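Local coordinates for protein (atp-binding domain of protein MJ0577) (Methanocaldococcus jannaschii, PDB 1MJH), which binds ATP with a manganese ion and forms a homodimer of the universal stress protein family, at residues Lys23-Phe28 and Val95-Lys100. Sequence-based numbering, arbitrary orientation.
Sequences KHVKAF and VGFKVK
In the alpha/beta fold of the universal stress protein family, the last turn of helix 16-27 packs against the turn joining helix 66-95 to strand 98-106, outermost in the sheet of this chain, with Phe97 touching Val25 and Lys26. Phe97 meets the helix with its ring edge: CZ lies 3.3 Å from the carbonyl O of Val25, near the ring plane. Phe97 CE2 is 4.2 Å from Val25 CG1, and Lys26 CA also lies at the ring edge. With CG anti to its own carbonyl carbon (chi1 -71°), the ring reaches across to the helix. Val36 of strand 35-43 and Leu92 of helix 66-95 touch both Val25 and Phe97 and join them in an apolar cluster. Beside it, Lys26 and Val95 cross at about a right angle, Lys26 CE resting 4.2 Å from Val95 CG1. The Lys26 chain bends at chi3 (58°), and its ammonium group forms a salt bridge with Glu91 on helix 66-95. Gly96, in a Schellman motif with positive phi, turns the chain from that helix toward the strand. No hydrogen bond spans the two segments; Val25 O already accepts one from Phe28 N, and the polarised C-H edge of Phe97 probably adds a weak electrostatic attraction to this largely apolar packing.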
ATOM      1  N   LYS B  23       2.579  -0.083 -13.738  1.00 20.35           N
ATOM      2  CA  LYS B  23       4.005  -0.275 -13.714  1.00 19.88           C
ATOM      3  C   LYS B  23       4.438  -1.142 -12.512  1.00 19.32           C
ATOM      4  O   LYS B  23       5.370  -1.936 -12.650  1.00 20.16           O
ATOM      5  CB  LYS B  23       4.783   1.042 -13.660  1.00 21.68           C
ATOM      6  CG  LYS B  23       4.379   1.995 -14.809  1.00 28.05           C
ATOM      7  CD  LYS B  23       5.184   3.294 -14.668  1.00 34.19           C
ATOM      8  CE  LYS B  23       5.254   4.110 -15.930  1.00 53.21           C
ATOM      9  NZ  LYS B  23       5.778   3.450 -17.160  1.00 53.35           N
ATOM     10  N   HIS B  24       3.789  -0.893 -11.377  1.00 17.27           N
ATOM     11  CA  HIS B  24       4.116  -1.644 -10.148  1.00 20.79           C
ATOM     12  C   HIS B  24       3.585  -3.055 -10.239  1.00 22.26           C
ATOM     13  O   HIS B  24       4.303  -3.984  -9.835  1.00 20.94           O
ATOM     14  CB  HIS B  24       3.539  -0.933  -8.896  1.00 19.13           C
ATOM     15  CG  HIS B  24       4.259   0.380  -8.711  1.00 19.83           C
ATOM     16  ND1 HIS B  24       5.235   0.497  -7.729  1.00 20.99           N
ATOM     17  CD2 HIS B  24       4.123   1.576  -9.335  1.00 19.69           C
ATOM     18  CE1 HIS B  24       5.707   1.742  -7.803  1.00 17.08           C
ATOM     19  NE2 HIS B  24       5.077   2.447  -8.778  1.00 19.15           N
ATOM     20  N   VAL B  25       2.415  -3.278 -10.837  1.00 21.17           N
ATOM     21  CA  VAL B  25       1.986  -4.671 -11.055  1.00 19.65           C
ATOM     22  C   VAL B  25       3.031  -5.442 -11.856  1.00 21.73           C
ATOM     23  O   VAL B  25       3.361  -6.604 -11.555  1.00 21.06           O
ATOM     24  CB  VAL B  25       0.638  -4.707 -11.797  1.00 19.52           C
ATOM     25  CG1 VAL B  25       0.184  -6.158 -12.080  1.00 20.04           C
ATOM     26  CG2 VAL B  25      -0.426  -4.002 -10.927  1.00 20.98           C
ATOM     27  N   LYS B  26       3.520  -4.819 -12.916  1.00 20.63           N
ATOM     28  CA  LYS B  26       4.569  -5.453 -13.744  1.00 23.08           C
ATOM     29  C   LYS B  26       5.817  -5.723 -12.955  1.00 23.63           C
ATOM     30  O   LYS B  26       6.476  -6.783 -13.106  1.00 24.20           O
ATOM     31  CB  LYS B  26       4.845  -4.586 -15.005  1.00 19.50           C
ATOM     32  CG  LYS B  26       3.589  -4.565 -15.910  1.00 21.87           C
ATOM     33  CD  LYS B  26       3.728  -3.567 -17.067  1.00 30.00           C
ATOM     34  CE  LYS B  26       4.922  -3.815 -17.967  1.00 33.44           C
ATOM     35  NZ  LYS B  26       5.046  -2.754 -19.036  1.00 31.93           N
ATOM     36  N   ALA B  27       6.200  -4.833 -12.010  1.00 21.31           N
ATOM     37  CA  ALA B  27       7.379  -5.067 -11.200  1.00 20.79           C
ATOM     38  C   ALA B  27       7.294  -6.226 -10.250  1.00 22.99           C
ATOM     39  O   ALA B  27       8.325  -6.731  -9.762  1.00 26.61           O
ATOM     40  CB  ALA B  27       7.775  -3.749 -10.491  1.00 22.62           C
ATOM     41  N   PHE B  28       6.067  -6.665  -9.915  1.00 22.52           N
ATOM     42  CA  PHE B  28       5.908  -7.819  -9.029  1.00 24.37           C
ATOM     43  C   PHE B  28       6.200  -9.130  -9.769  1.00 26.33           C
ATOM     44  O   PHE B  28       6.164 -10.148  -9.112  1.00 23.96           O
ATOM     45  CB  PHE B  28       4.504  -7.828  -8.436  1.00 22.91           C
ATOM     46  CG  PHE B  28       4.382  -7.106  -7.129  1.00 20.35           C
ATOM     47  CD1 PHE B  28       4.630  -5.754  -7.036  1.00 21.37           C
ATOM     48  CD2 PHE B  28       4.055  -7.779  -5.954  1.00 23.79           C
ATOM     49  CE1 PHE B  28       4.532  -5.078  -5.837  1.00 20.31           C
ATOM     50  CE2 PHE B  28       3.968  -7.107  -4.759  1.00 26.39           C
ATOM     51  CZ  PHE B  28       4.213  -5.755  -4.685  1.00 24.37           C
ATOM     52  N   VAL B  95       4.258 -10.084 -20.145  1.00 24.72           N
ATOM     53  CA  VAL B  95       5.295 -10.234 -19.135  1.00 24.62           C
ATOM     54  C   VAL B  95       5.223 -11.573 -18.414  1.00 27.09           C
ATOM     55  O   VAL B  95       6.148 -11.878 -17.653  1.00 29.67           O
ATOM     56  CB  VAL B  95       5.371  -9.029 -18.196  1.00 35.80           C
ATOM     57  CG1 VAL B  95       5.649  -7.803 -19.063  1.00 37.58           C
ATOM     58  CG2 VAL B  95       4.115  -8.813 -17.398  1.00 33.93           C
ATOM     59  N   GLY B  96       4.223 -12.388 -18.712  1.00 24.89           N
ATOM     60  CA  GLY B  96       4.232 -13.753 -18.180  1.00 26.29           C
ATOM     61  C   GLY B  96       3.074 -14.007 -17.237  1.00 28.60           C
ATOM     62  O   GLY B  96       2.926 -15.126 -16.770  1.00 28.20           O
ATOM     63  N   PHE B  97       2.247 -13.010 -16.931  1.00 27.81           N
ATOM     64  CA  PHE B  97       1.147 -13.284 -16.007  1.00 22.19           C
ATOM     65  C   PHE B  97       0.016 -14.064 -16.679  1.00 25.18           C
ATOM     66  O   PHE B  97      -0.336 -13.841 -17.832  1.00 25.33           O
ATOM     67  CB  PHE B  97       0.485 -12.005 -15.463  1.00 21.25           C
ATOM     68  CG  PHE B  97       1.263 -11.180 -14.484  1.00 23.62           C
ATOM     69  CD1 PHE B  97       1.433 -11.580 -13.198  1.00 26.52           C
ATOM     70  CD2 PHE B  97       1.775  -9.949 -14.897  1.00 27.21           C
ATOM     71  CE1 PHE B  97       2.112 -10.811 -12.245  1.00 25.21           C
ATOM     72  CE2 PHE B  97       2.476  -9.182 -13.978  1.00 25.02           C
ATOM     73  CZ  PHE B  97       2.628  -9.602 -12.682  1.00 23.91           C
ATOM     74  N   LYS B  98      -0.721 -14.781 -15.802  1.00 23.33           N
ATOM     75  CA  LYS B  98      -2.041 -15.282 -16.197  1.00 26.34           C
ATOM     76  C   LYS B  98      -3.004 -14.176 -15.795  1.00 28.58           C
ATOM     77  O   LYS B  98      -2.866 -13.675 -14.668  1.00 27.62           O
ATOM     78  CB  LYS B  98      -2.423 -16.567 -15.459  1.00 30.86           C
ATOM     79  CG  LYS B  98      -3.770 -17.169 -15.813  1.00 36.66           C
ATOM     80  CD  LYS B  98      -4.012 -18.324 -14.823  1.00 47.73           C
ATOM     81  CE  LYS B  98      -5.292 -19.084 -15.110  1.00 48.65           C
ATOM     82  NZ  LYS B  98      -5.449 -20.231 -14.162  1.00 58.57           N
ATOM     83  N   VAL B  99      -3.960 -13.801 -16.623  1.00 24.55           N
ATOM     84  CA  VAL B  99      -4.850 -12.701 -16.290  1.00 24.78           C
ATOM     85  C   VAL B  99      -6.318 -13.086 -16.365  1.00 28.00           C
ATOM     86  O   VAL B  99      -6.799 -13.589 -17.399  1.00 25.62           O
ATOM     87  CB  VAL B  99      -4.637 -11.518 -17.291  1.00 22.65           C
ATOM     88  CG1 VAL B  99      -5.617 -10.385 -16.953  1.00 24.19           C
ATOM     89  CG2 VAL B  99      -3.189 -11.079 -17.388  1.00 24.59           C
ATOM     90  N   LYS B 100      -7.021 -12.812 -15.266  1.00 22.91           N
ATOM     91  CA  LYS B 100      -8.456 -12.992 -15.236  1.00 25.99           C
ATOM     92  C   LYS B 100      -9.086 -11.603 -15.277  1.00 24.27           C
ATOM     93  O   LYS B 100      -9.046 -10.864 -14.276  1.00 23.27           O
ATOM     94  CB  LYS B 100      -8.936 -13.675 -13.960  1.00 23.48           C
ATOM     95  CG  LYS B 100     -10.456 -13.856 -13.922  1.00 27.16           C
ATOM     96  CD  LYS B 100     -10.936 -14.684 -12.728  1.00 28.78           C
ATOM     97  CE  LYS B 100     -12.452 -14.787 -12.705  1.00 32.68           C
ATOM     98  NZ  LYS B 100     -12.953 -15.585 -11.532  1.00 36.51           N
TER